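Local coordinates for putative exported protein (Bordetella parapertussis, PDB 3OCJ), which is of unknown function but has the Rossmann-like fold of S-adenosylmethionine-dependent methyltransferases and holds a palmitic acid in the crystal, at residues A68-R73 against V90-L95; R13-D18 against L61-L66. One frame throughout, in Å; residues are numbered along the deposited sequence.

Contact 1. Residues A68-R73 against V90-L95; sequences AEWTHR and VFYERL. With PLM (palmitic acid), chain D.
With chi1 at -69°, W70 sets its CG beside the backbone N and sends its indole toward Y92, whose own chi1 of -91° is turned about 30° away from the staggered -60° and carries the phenol across to meet it. The meeting is narrow: Y92 OH comes to 3.5 Å from W70 CZ3, on the six-membered ring, and the two side chains lie aslant to each other. Residues with long, rigid side chains suit this place, because the helices stand well apart, R73 CA and Y92 CA being 9.9 Å from each other. At the edge of the phenol, Y92 CE2 lies 4.3 Å from R73 O. No direct hydrogen bond crosses the contact; a water 3.2 Å from Y92 OH links the hydroxyl to R73 NE, the bond to NE being weak. R73 also lays its guanidinium flat on W70, with CH2 over its centre, while NH1 makes a 2.8 Å salt bridge to E69 OE2, one helical turn back, that helps fix the plane of the group. On the other segment F91 CB reaches PLM CE at 3.5 Å, and the end of the palmitic acid chain also touches the Y92 ring. Helix 55-63 packs against W70 and Y92 through L56, helix 247-261 meets F91 and L95, and helix 153-163 takes A68 and H72.

Contact 2. Residues R13-D18 against L61-L66; sequences RAASAD and LLYRGL. With PLM (palmitic acid), chain D.
The first turn of helix 15-33 faces the last turn of helix 55-63, closest at D18 and L62, whose CA atoms are 7.0 Å apart. L62 does most of the touching, its two methyls both lying against the opposing turn. With chi1 at -82° its CG stands beside the backbone N, and the branch beyond it is directed at the other helix. CD2 rests against backbone, 3.7 Å from A15 O and equally near D18 C, and it also meets D18 CB at 3.8 Å; CD1 makes the apolar contact with A15 CB at 4.2 Å. Alanine suits this position since its single methyl lets a bulky leucine come right up to the helix backbone. The same methyl lies 4.0 Å from Y63 OH, so A15 is touched by leucine and tyrosine together. Y63 in turn is backed by its neighbour: L62 CB sits 3.6 Å above the centre of one ring face, while F59 meets the ring edge-to-face. Of its side chain, D18 offers the leucine its CB. Its carboxylate is engaged with residues just before the helix, where OD2 bonds to S11 OG and OD1 has a long salt bridge to R13 NH1. A14 occupies the N-cap position, and A17 N makes a weak bond to its carbonyl. At the far end of the other segment L66 approaches the carboxyl group of the palmitic acid, CB to O2. Helix 55-63 ends at Y63; the next residue, R64, takes a positive phi of 60° and leads into the extended G65. This is plain helix-to-helix packing at the surface, a leucine set over an alanine, within the helical N-terminal part that precedes the Rossmann-like sheet.

From the N terminus, contact 2 comes first: the chain runs from 13-18 through helices 15-33 and 41-53 into helix 55-63, and 61-66 closes this mostly helical loop of 42 intervening residues. Contact 1 then opens at once with 68-73 and closes a shorter loop of 16 residues at 90-95. The two are in series, neither nested nor crossed, with centres about 17 Å apart. They touch where T71 OG1 packs 3.4 Å from L66 CB, at the junction of helices 55-63 and 68-76. Contact 2 ties helix 15-33 to helix 55-63 at the surface; contact 1, buried, joins helix 68-76 to helix 86-94, and both reach the same palmitic acid, from opposite ends of its chain.

Contact 1. Residues A68-R73 against V90-L95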
# COMPACT_ATOMS: atom_id res chain seq x y z
N ALA A 68 -1.39 -8.79 2.20
CA ALA A 68 -1.62 -9.00 0.77
C ALA A 68 -3.12 -9.10 0.48
O ALA A 68 -3.62 -8.47 -0.45
CB ALA A 68 -0.91 -10.25 0.29
N GLU A 69 -3.82 -9.91 1.28
CA GLU A 69 -5.24 -10.11 1.06
C GLU A 69 -6.00 -8.79 1.12
O GLU A 69 -6.76 -8.46 0.21
CB GLU A 69 -5.85 -11.08 2.06
CG GLU A 69 -7.37 -11.13 1.95
CD GLU A 69 -8.01 -12.26 2.73
OE1 GLU A 69 -7.31 -12.91 3.54
OE2 GLU A 69 -9.22 -12.48 2.53
N TRP A 70 -5.80 -8.03 2.20
CA TRP A 70 -6.58 -6.82 2.38
C TRP A 70 -6.17 -5.66 1.47
O TRP A 70 -7.02 -4.85 1.08
CB TRP A 70 -6.66 -6.44 3.86
CG TRP A 70 -7.49 -7.43 4.58
CD1 TRP A 70 -7.07 -8.33 5.51
CD2 TRP A 70 -8.88 -7.70 4.35
NE1 TRP A 70 -8.12 -9.13 5.90
CE2 TRP A 70 -9.24 -8.76 5.21
CE3 TRP A 70 -9.85 -7.14 3.52
CZ2 TRP A 70 -10.54 -9.27 5.26
CZ3 TRP A 70 -11.14 -7.65 3.57
CH2 TRP A 70 -11.47 -8.70 4.43
N THR A 71 -4.90 -5.59 1.11
CA THR A 71 -4.50 -4.64 0.08
C THR A 71 -5.25 -4.93 -1.22
O THR A 71 -5.83 -4.03 -1.83
CB THR A 71 -2.98 -4.69 -0.20
OG1 THR A 71 -2.27 -4.35 0.99
CG2 THR A 71 -2.62 -3.68 -1.28
N HIS A 72 -5.26 -6.20 -1.63
CA HIS A 72 -5.95 -6.56 -2.86
C HIS A 72 -7.43 -6.21 -2.77
O HIS A 72 -7.98 -5.55 -3.65
CB HIS A 72 -5.80 -8.04 -3.16
CG HIS A 72 -6.62 -8.49 -4.33
ND1 HIS A 72 -6.23 -8.29 -5.63
CD2 HIS A 72 -7.82 -9.11 -4.38
CE1 HIS A 72 -7.16 -8.78 -6.44
NE2 HIS A 72 -8.13 -9.28 -5.71
N ARG A 73 -8.08 -6.69 -1.71
CA ARG A 73 -9.53 -6.55 -1.61
C ARG A 73 -9.92 -5.08 -1.49
O ARG A 73 -10.92 -4.63 -2.07
CB ARG A 73 -10.07 -7.39 -0.44
CG ARG A 73 -9.87 -8.88 -0.63
CD ARG A 73 -10.34 -9.70 0.58
NE ARG A 73 -11.78 -9.66 0.74
CZ ARG A 73 -12.47 -10.50 1.51
NH1 ARG A 73 -11.83 -11.45 2.18
NH2 ARG A 73 -13.79 -10.39 1.61
N VAL A 90 -18.62 3.25 3.76
CA VAL A 90 -18.06 4.59 3.84
C VAL A 90 -16.54 4.53 3.99
O VAL A 90 -15.80 5.26 3.32
CB VAL A 90 -18.66 5.41 4.98
CG1 VAL A 90 -17.95 6.76 5.10
CG2 VAL A 90 -20.15 5.62 4.75
N PHE A 91 -16.06 3.63 4.85
CA PHE A 91 -14.62 3.45 5.01
C PHE A 91 -13.95 3.01 3.71
O PHE A 91 -12.87 3.50 3.35
CB PHE A 91 -14.32 2.44 6.12
CG PHE A 91 -14.83 2.85 7.49
CD1 PHE A 91 -14.96 4.19 7.83
CD2 PHE A 91 -15.14 1.88 8.44
CE1 PHE A 91 -15.41 4.56 9.09
CE2 PHE A 91 -15.60 2.24 9.70
CZ PHE A 91 -15.73 3.58 10.02
N TYR A 92 -14.57 2.07 3.01
CA TYR A 92 -14.04 1.56 1.74
C TYR A 92 -14.09 2.58 0.60
O TYR A 92 -13.32 2.48 -0.34
CB TYR A 92 -14.85 0.35 1.26
CG TYR A 92 -14.38 -1.03 1.69
CD1 TYR A 92 -14.57 -1.48 2.98
CD2 TYR A 92 -13.81 -1.90 0.76
CE1 TYR A 92 -14.17 -2.76 3.35
CE2 TYR A 92 -13.41 -3.17 1.13
CZ TYR A 92 -13.60 -3.59 2.42
OH TYR A 92 -13.20 -4.87 2.79
N GLU A 93 -15.02 3.53 0.66
CA GLU A 93 -15.31 4.36 -0.51
C GLU A 93 -15.09 5.85 -0.35
O GLU A 93 -15.04 6.57 -1.36
CB GLU A 93 -16.74 4.09 -1.01
CG GLU A 93 -16.91 2.69 -1.55
CD GLU A 93 -18.32 2.38 -2.02
OE1 GLU A 93 -19.18 3.29 -2.03
OE2 GLU A 93 -18.54 1.21 -2.40
N ARG A 94 -14.97 6.34 0.87
CA ARG A 94 -14.91 7.78 1.08
C ARG A 94 -13.65 8.31 1.75
O ARG A 94 -13.33 9.50 1.62
CB ARG A 94 -16.16 8.26 1.81
CG ARG A 94 -17.44 7.97 1.05
CD ARG A 94 -18.66 8.41 1.82
NE ARG A 94 -18.70 9.85 2.03
CZ ARG A 94 -19.60 10.46 2.78
NH1 ARG A 94 -20.54 9.76 3.40
NH2 ARG A 94 -19.57 11.78 2.92
N LEU A 95 -12.91 7.47 2.46
CA LEU A 95 -11.72 7.98 3.14
C LEU A 95 -10.72 8.48 2.12
O LEU A 95 -10.40 7.79 1.16
CB LEU A 95 -11.10 6.89 4.02
CG LEU A 95 -12.03 6.34 5.11
CD1 LEU A 95 -11.28 5.27 5.90
CD2 LEU A 95 -12.53 7.44 6.03
C1 PLM D . -0.49 -0.21 2.64
O1 PLM D . -0.54 -0.23 1.39
O2 PLM D . -0.02 -1.22 3.22
C2 PLM D . -0.97 0.97 3.45
C3 PLM D . -1.75 2.00 2.63
C4 PLM D . -2.42 2.98 3.61
C5 PLM D . -3.03 4.19 2.93
C6 PLM D . -4.22 3.83 2.04
C7 PLM D . -5.11 2.75 2.65
C8 PLM D . -5.85 3.21 3.91
C9 PLM D . -6.73 2.06 4.37
CA PLM D . -7.84 2.50 5.32
CB PLM D . -8.97 1.48 5.27
CC PLM D . -9.89 1.59 6.48
CD PLM D . -10.98 0.52 6.41
CE PLM D . -11.79 0.53 7.70
CF PLM D . -12.55 -0.77 7.89
CG PLM D . -13.55 -1.03 6.78
O HOH W 1 -13.75 -6.94 0.46

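Contact 2. Residues R13-D18 against L61-L66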
# COMPACT_ATOMS: atom_id res chain seq x y z
N ARG A 13 -2.14 -16.16 21.38
CA ARG A 13 -3.54 -16.18 21.78
C ARG A 13 -4.43 -16.28 20.55
O ARG A 13 -3.99 -16.01 19.44
CB ARG A 13 -3.89 -14.89 22.51
CG ARG A 13 -3.07 -14.66 23.76
CD ARG A 13 -3.37 -13.31 24.37
NE ARG A 13 -4.66 -13.31 25.04
CZ ARG A 13 -5.26 -12.23 25.53
NH1 ARG A 13 -4.71 -11.03 25.37
NH2 ARG A 13 -6.42 -12.35 26.14
N ALA A 14 -5.68 -16.67 20.75
CA ALA A 14 -6.66 -16.55 19.68
C ALA A 14 -6.78 -15.10 19.24
O ALA A 14 -6.75 -14.18 20.06
CB ALA A 14 -8.02 -17.05 20.16
N ALA A 15 -6.94 -14.88 17.93
CA ALA A 15 -7.11 -13.52 17.43
C ALA A 15 -8.30 -12.82 18.09
O ALA A 15 -8.25 -11.61 18.34
CB ALA A 15 -7.25 -13.51 15.90
N SER A 16 -9.36 -13.56 18.40
CA SER A 16 -10.51 -12.95 19.04
C SER A 16 -10.14 -12.36 20.41
O SER A 16 -10.69 -11.35 20.82
CB SER A 16 -11.67 -13.95 19.16
OG SER A 16 -11.33 -15.05 19.98
N ALA A 17 -9.22 -13.01 21.12
CA ALA A 17 -8.81 -12.50 22.43
C ALA A 17 -8.02 -11.21 22.28
O ALA A 17 -8.26 -10.23 23.00
CB ALA A 17 -7.99 -13.55 23.18
N ASP A 18 -7.06 -11.19 21.37
CA ASP A 18 -6.29 -9.97 21.12
C ASP A 18 -7.19 -8.86 20.59
O ASP A 18 -7.03 -7.69 20.97
CB ASP A 18 -5.14 -10.24 20.17
CG ASP A 18 -4.00 -10.98 20.83
OD1 ASP A 18 -3.60 -10.58 21.93
OD2 ASP A 18 -3.51 -11.96 20.23
N LEU A 61 -7.71 -3.22 13.29
CA LEU A 61 -7.63 -3.01 14.73
C LEU A 61 -6.53 -3.89 15.33
O LEU A 61 -5.79 -3.45 16.20
CB LEU A 61 -8.96 -3.33 15.41
CG LEU A 61 -10.03 -2.25 15.25
CD1 LEU A 61 -11.41 -2.82 15.54
CD2 LEU A 61 -9.72 -1.07 16.17
N LEU A 62 -6.45 -5.12 14.84
CA LEU A 62 -5.50 -6.11 15.36
C LEU A 62 -4.07 -5.81 14.92
O LEU A 62 -3.14 -5.83 15.73
CB LEU A 62 -5.85 -7.51 14.88
CG LEU A 62 -6.93 -8.26 15.64
CD1 LEU A 62 -7.38 -9.48 14.86
CD2 LEU A 62 -6.40 -8.66 17.01
N TYR A 63 -3.90 -5.57 13.62
CA TYR A 63 -2.55 -5.58 13.03
C TYR A 63 -2.06 -4.22 12.56
O TYR A 63 -0.88 -4.06 12.25
CB TYR A 63 -2.48 -6.62 11.89
CG TYR A 63 -2.99 -7.97 12.34
CD1 TYR A 63 -2.37 -8.66 13.38
CD2 TYR A 63 -4.12 -8.54 11.76
CE1 TYR A 63 -2.87 -9.89 13.82
CE2 TYR A 63 -4.61 -9.77 12.18
CZ TYR A 63 -3.99 -10.43 13.21
OH TYR A 63 -4.49 -11.66 13.63
N ARG A 64 -2.97 -3.25 12.45
CA ARG A 64 -2.60 -1.85 12.23
C ARG A 64 -1.83 -1.62 10.93
O ARG A 64 -1.01 -0.72 10.82
CB ARG A 64 -1.88 -1.29 13.46
CG ARG A 64 -2.74 -1.40 14.72
CD ARG A 64 -2.12 -0.70 15.93
NE ARG A 64 -0.81 -1.24 16.26
CZ ARG A 64 0.32 -0.56 16.14
NH1 ARG A 64 1.47 -1.13 16.47
NH2 ARG A 64 0.32 0.68 15.69
N GLY A 65 -2.12 -2.46 9.95
CA GLY A 65 -1.59 -2.30 8.61
C GLY A 65 -2.30 -3.26 7.67
O GLY A 65 -3.19 -4.00 8.09
N LEU A 66 -1.92 -3.23 6.40
CA LEU A 66 -2.53 -4.09 5.40
C LEU A 66 -1.62 -5.24 5.05
O LEU A 66 -0.40 -5.08 4.96
CB LEU A 66 -2.85 -3.30 4.13
CG LEU A 66 -3.88 -2.18 4.27
CD1 LEU A 66 -4.02 -1.43 2.95
CD2 LEU A 66 -5.22 -2.71 4.75
C1 PLM D . -0.49 -0.21 2.64
O1 PLM D . -0.54 -0.23 1.39
O2 PLM D . -0.02 -1.22 3.22
C2 PLM D . -0.97 0.97 3.45
C3 PLM D . -1.75 2.00 2.63
C4 PLM D . -2.42 2.98 3.61
C5 PLM D . -3.03 4.19 2.93
C6 PLM D . -4.22 3.83 2.04
C7 PLM D . -5.11 2.75 2.65
C8 PLM D . -5.85 3.21 3.91
C9 PLM D . -6.73 2.06 4.37
CA PLM D . -7.84 2.50 5.32
CB PLM D . -8.97 1.48 5.27
CC PLM D . -9.89 1.59 6.48
CD PLM D . -10.98 0.52 6.41
CE PLM D . -11.79 0.53 7.70
CF PLM D . -12.55 -0.77 7.89
CG PLM D . -13.55 -1.03 6.78